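Local structure of beta-ketoacyl-[acyl-carrier-protein] synthase III (Pseudomonas aeruginosa, 2X3E) at residues C9-E17 / P287-R295. The protein probably catalyses the first condensation of fatty acid synthesis, joining acetyl-CoA and malonyl-ACP into 3-oxobutanoyl-ACP with release of carbon dioxide. The protein carries 1 engineered substitution. Sequence-based numbering, arbitrary orientation.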
ATOM      1  N   CYS A   9      21.255  -4.761   0.796  1.00 15.29           N
ATOM      2  CA  CYS A   9      22.348  -5.385   0.044  1.00 16.59           C
ATOM      3  C   CYS A   9      22.433  -4.968  -1.429  1.00 16.76           C
ATOM      4  O   CYS A   9      23.279  -5.473  -2.152  1.00 17.37           O
ATOM      5  CB  CYS A   9      22.271  -6.915   0.166  1.00 17.33           C
ATOM      6  SG  CYS A   9      20.771  -7.676  -0.473  1.00 18.90           S
ATOM      7  N   GLY A  10      21.600  -4.019  -1.856  1.00 16.61           N
ATOM      8  CA  GLY A  10      21.609  -3.546  -3.242  1.00 16.84           C
ATOM      9  C   GLY A  10      20.915  -2.208  -3.386  1.00 16.43           C
ATOM     10  O   GLY A  10      19.977  -1.909  -2.646  1.00 15.96           O
ATOM     11  N   LEU A  11      21.395  -1.394  -4.327  1.00 16.54           N
ATOM     12  CA  LEU A  11      20.821  -0.077  -4.603  1.00 15.87           C
ATOM     13  C   LEU A  11      20.829   0.161  -6.103  1.00 15.95           C
ATOM     14  O   LEU A  11      21.797  -0.169  -6.786  1.00 16.39           O
ATOM     15  CB  LEU A  11      21.623   1.025  -3.895  1.00 16.00           C
ATOM     16  CG  LEU A  11      21.177   2.480  -4.089  1.00 16.57           C
ATOM     17  CD1 LEU A  11      19.875   2.758  -3.371  1.00 15.79           C
ATOM     18  CD2 LEU A  11      22.261   3.437  -3.611  1.00 17.13           C
ATOM     19  N   GLY A  12      19.743   0.728  -6.610  1.00 15.40           N
ATOM     20  CA  GLY A  12      19.658   1.137  -8.006  1.00 15.85           C
ATOM     21  C   GLY A  12      18.683   2.282  -8.145  1.00 15.34           C
ATOM     22  O   GLY A  12      17.910   2.568  -7.231  1.00 15.19           O
ATOM     23  N   SER A  13      18.732   2.960  -9.279  1.00 15.45           N
ATOM     24  CA  SER A  13      17.849   4.097  -9.516  1.00 15.00           C
ATOM     25  C   SER A  13      17.685   4.356 -10.997  1.00 15.78           C
ATOM     26  O   SER A  13      18.461   3.854 -11.818  1.00 16.24           O
ATOM     27  CB  SER A  13      18.396   5.346  -8.829  1.00 14.56           C
ATOM     28  OG  SER A  13      19.576   5.809  -9.466  1.00 14.90           O
ATOM     29  N   TYR A  14      16.671   5.152 -11.326  1.00 15.62           N
ATOM     30  CA  TYR A  14      16.456   5.603 -12.688  1.00 16.55           C
ATOM     31  C   TYR A  14      15.759   6.962 -12.690  1.00 16.39           C
ATOM     32  O   TYR A  14      14.774   7.170 -11.977  1.00 15.43           O
ATOM     33  CB  TYR A  14      15.635   4.580 -13.480  1.00 17.23           C
ATOM     34  CG  TYR A  14      15.409   4.997 -14.915  1.00 17.94           C
ATOM     35  CD1 TYR A  14      16.430   4.898 -15.851  1.00 19.16           C
ATOM     36  CD2 TYR A  14      14.178   5.511 -15.333  1.00 17.80           C
ATOM     37  CE1 TYR A  14      16.241   5.296 -17.168  1.00 20.50           C
ATOM     38  CE2 TYR A  14      13.975   5.908 -16.656  1.00 18.95           C
ATOM     39  CZ  TYR A  14      15.013   5.795 -17.565  1.00 20.44           C
ATOM     40  OH  TYR A  14      14.838   6.176 -18.875  1.00 21.74           O
ATOM     41  N   LEU A  15      16.299   7.880 -13.484  1.00 17.61           N
ATOM     42  CA  LEU A  15      15.701   9.186 -13.708  1.00 17.60           C
ATOM     43  C   LEU A  15      15.297   9.278 -15.176  1.00 19.22           C
ATOM     44  O   LEU A  15      16.068   8.877 -16.053  1.00 19.40           O
ATOM     45  CB  LEU A  15      16.712  10.290 -13.391  1.00 17.77           C
ATOM     46  CG  LEU A  15      17.161  10.430 -11.938  1.00 17.16           C
ATOM     47  CD1 LEU A  15      18.441  11.245 -11.860  1.00 17.81           C
ATOM     48  CD2 LEU A  15      16.065  11.052 -11.080  1.00 17.99           C
ATOM     49  N   PRO A  16      14.088   9.801 -15.453  1.00 19.67           N
ATOM     50  CA  PRO A  16      13.719   9.981 -16.852  1.00 21.49           C
ATOM     51  C   PRO A  16      14.661  10.959 -17.548  1.00 22.64           C
ATOM     52  O   PRO A  16      15.259  11.821 -16.902  1.00 21.96           O
ATOM     53  CB  PRO A  16      12.285  10.532 -16.792  1.00 21.62           C
ATOM     54  CG  PRO A  16      12.031  10.903 -15.384  1.00 20.18           C
ATOM     55  CD  PRO A  16      13.020  10.210 -14.522  1.00 18.95           C
ATOM     56  N   GLU A  17      14.789  10.803 -18.859  1.00 24.87           N
ATOM     57  CA  GLU A  17      15.764  11.544 -19.641  1.00 26.53           C
ATOM     58  C   GLU A  17      15.455  13.042 -19.691  1.00 26.54           C
ATOM     59  O   GLU A  17      16.354  13.872 -19.519  1.00 26.37           O
ATOM     60  CB  GLU A  17      15.815  10.975 -21.056  1.00 28.75           C
ATOM     61  CG  GLU A  17      17.048  11.361 -21.834  1.00 32.30           C
ATOM     62  CD  GLU A  17      17.145  10.615 -23.146  1.00 36.43           C
ATOM     63  OE1 GLU A  17      16.574  11.096 -24.145  1.00 40.15           O
ATOM     64  OE2 GLU A  17      17.794   9.548 -23.176  1.00 39.36           O
ATOM     65  N   PRO A 287      15.961   7.147  -1.753  1.00 13.42           N
ATOM     66  CA  PRO A 287      16.900   6.286  -2.494  1.00 13.89           C
ATOM     67  C   PRO A 287      17.640   6.997  -3.649  1.00 13.90           C
ATOM     68  O   PRO A 287      18.769   6.624  -3.978  1.00 14.32           O
ATOM     69  CB  PRO A 287      16.013   5.145  -2.995  1.00 13.82           C
ATOM     70  CG  PRO A 287      14.621   5.724  -3.028  1.00 13.30           C
ATOM     71  CD  PRO A 287      14.575   6.658  -1.849  1.00 13.52           C
ATOM     72  N   LEU A 288      17.040   8.022  -4.246  1.00 13.78           N
ATOM     73  CA  LEU A 288      17.777   8.814  -5.240  1.00 14.03           C
ATOM     74  C   LEU A 288      18.934   9.566  -4.575  1.00 14.09           C
ATOM     75  O   LEU A 288      20.031   9.643  -5.139  1.00 14.35           O
ATOM     76  CB  LEU A 288      16.865   9.774  -5.993  1.00 14.14           C
ATOM     77  CG  LEU A 288      15.982   9.127  -7.061  1.00 14.74           C
ATOM     78  CD1 LEU A 288      14.917  10.107  -7.505  1.00 14.45           C
ATOM     79  CD2 LEU A 288      16.816   8.659  -8.245  1.00 13.86           C
ATOM     80  N   ALA A 289      18.704  10.092  -3.370  1.00 14.00           N
ATOM     81  CA  ALA A 289      19.770  10.753  -2.610  1.00 14.09           C
ATOM     82  C   ALA A 289      20.880   9.762  -2.239  1.00 14.59           C
ATOM     83  O   ALA A 289      22.061  10.086  -2.351  1.00 14.47           O
ATOM     84  CB  ALA A 289      19.207  11.449  -1.348  1.00 13.95           C
ATOM     85  N   LEU A 290      20.495   8.560  -1.812  1.00 14.48           N
ATOM     86  CA  LEU A 290      21.458   7.484  -1.579  1.00 15.07           C
ATOM     87  C   LEU A 290      22.311   7.185  -2.824  1.00 15.45           C
ATOM     88  O   LEU A 290      23.533   7.049  -2.720  1.00 15.69           O
ATOM     89  CB  LEU A 290      20.752   6.204  -1.095  1.00 14.92           C
ATOM     90  CG  LEU A 290      20.245   6.198   0.355  1.00 14.58           C
ATOM     91  CD1 LEU A 290      19.431   4.939   0.651  1.00 14.85           C
ATOM     92  CD2 LEU A 290      21.413   6.327   1.348  1.00 14.47           C
ATOM     93  N   ALA A 291      21.673   7.082  -3.992  1.00 15.77           N
ATOM     94  CA  ALA A 291      22.397   6.813  -5.239  1.00 16.46           C
ATOM     95  C   ALA A 291      23.404   7.929  -5.539  1.00 17.36           C
ATOM     96  O   ALA A 291      24.522   7.666  -5.977  1.00 17.47           O
ATOM     97  CB  ALA A 291      21.421   6.631  -6.408  1.00 16.53           C
ATOM     98  N   HIS A 292      23.001   9.170  -5.283  1.00 17.68           N
ATOM     99  CA  HIS A 292      23.885  10.322  -5.425  1.00 18.58           C
ATOM    100  C   HIS A 292      25.097  10.209  -4.501  1.00 18.87           C
ATOM    101  O   HIS A 292      26.234  10.395  -4.932  1.00 19.65           O
ATOM    102  CB  HIS A 292      23.111  11.611  -5.135  1.00 18.78           C
ATOM    103  CG  HIS A 292      23.978  12.820  -4.996  1.00 20.37           C
ATOM    104  ND1 HIS A 292      24.494  13.496  -6.080  1.00 22.85           N
ATOM    105  CD2 HIS A 292      24.411  13.483  -3.898  1.00 22.19           C
ATOM    106  CE1 HIS A 292      25.213  14.520  -5.654  1.00 24.19           C
ATOM    107  NE2 HIS A 292      25.181  14.532  -4.334  1.00 23.33           N
ATOM    108  N   GLY A 293      24.849   9.899  -3.234  1.00 18.69           N
ATOM    109  CA  GLY A 293      25.930   9.713  -2.267  1.00 19.09           C
ATOM    110  C   GLY A 293      26.903   8.616  -2.659  1.00 19.69           C
ATOM    111  O   GLY A 293      28.115   8.766  -2.515  1.00 19.97           O
ATOM    112  N   LEU A 294      26.372   7.505  -3.162  1.00 20.16           N
ATOM    113  CA  LEU A 294      27.205   6.396  -3.614  1.00 21.27           C
ATOM    114  C   LEU A 294      28.047   6.787  -4.839  1.00 22.49           C
ATOM    115  O   LEU A 294      29.243   6.488  -4.890  1.00 23.28           O
ATOM    116  CB  LEU A 294      26.331   5.167  -3.918  1.00 21.31           C
ATOM    117  CG  LEU A 294      27.054   3.831  -4.085  1.00 22.86           C
ATOM    118  CD1 LEU A 294      27.794   3.456  -2.812  1.00 23.17           C
ATOM    119  CD2 LEU A 294      26.066   2.734  -4.469  1.00 23.05           C
ATOM    120  N   ARG A 295      27.427   7.462  -5.807  1.00 22.71           N
ATOM    121  CA  ARG A 295      28.134   7.976  -6.992  1.00 24.31           C
ATOM    122  C   ARG A 295      29.294   8.894  -6.607  1.00 24.97           C
ATOM    123  O   ARG A 295      30.370   8.834  -7.206  1.00 25.70           O
ATOM    124  CB  ARG A 295      27.187   8.771  -7.899  1.00 24.25           C
ATOM    125  CG  ARG A 295      26.306   7.945  -8.821  1.00 26.02           C
ATOM    126  CD  ARG A 295      25.784   8.801  -9.977  1.00 27.69           C
ATOM    127  NE  ARG A 295      24.907   9.885  -9.519  1.00 27.80           N
ATOM    128  CZ  ARG A 295      23.608   9.754  -9.241  1.00 27.61           C
ATOM    129  NH1 ARG A 295      23.001   8.576  -9.353  1.00 26.51           N
ATOM    130  NH2 ARG A 295      22.906  10.813  -8.840  1.00 27.38           N
TER
HETATM  131  O   HOH W   1      20.092   8.389  -9.870  1.00 17.18           O
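Ser13 and Leu288 bring the two backbones nearest, with 6.4 Å between their CA atoms, where helix 287-295 passes over strand 9-14. The short axes approach to 8.1 Å and run nearly crosswise, at 106°. No direct hydrogen bond joins them. Leu11, Ser13 and Leu15 turn toward the helix; Tyr14 points away, and its side chain touches Leu56 and Arg59 of helix 53-68. Leu11 has CG anti to its own N (chi1 179°), which sends the isobutyl end at the helix backbone: CD2 rests 3.7 Å from Ala291 N and also meets Leu290 CB and Leu294 CD2. Ala291 CB sits 3.7 Å from Ser13 OG. Beyond it, Leu288 CD2 packs against Ser13 CB and Leu15 CD2, the latter at 3.8 Å. At the exposed side of the contact, Arg295 folds back, one guanidinium face over Ala291 O and His292 CA. Arg295 NH1 donates to a water 3.0 Å away, which also hydrogen-bonds Ser13 OG at 2.7 Å. Residues 9-14 belong to strand 5-14, outermost in its five-stranded sheet within this chain and paired with strand 160-169 through a classic bulge at Cys9 and Gly10 opposite Val165. Helix 285-295, against Val248 of the second sheet, lies between the two sheets, as in the layered alpha-beta-alpha-beta-alpha thiolase fold; Pro287 is about 8 Å, side chain to side chain, from the predicted active-site His250.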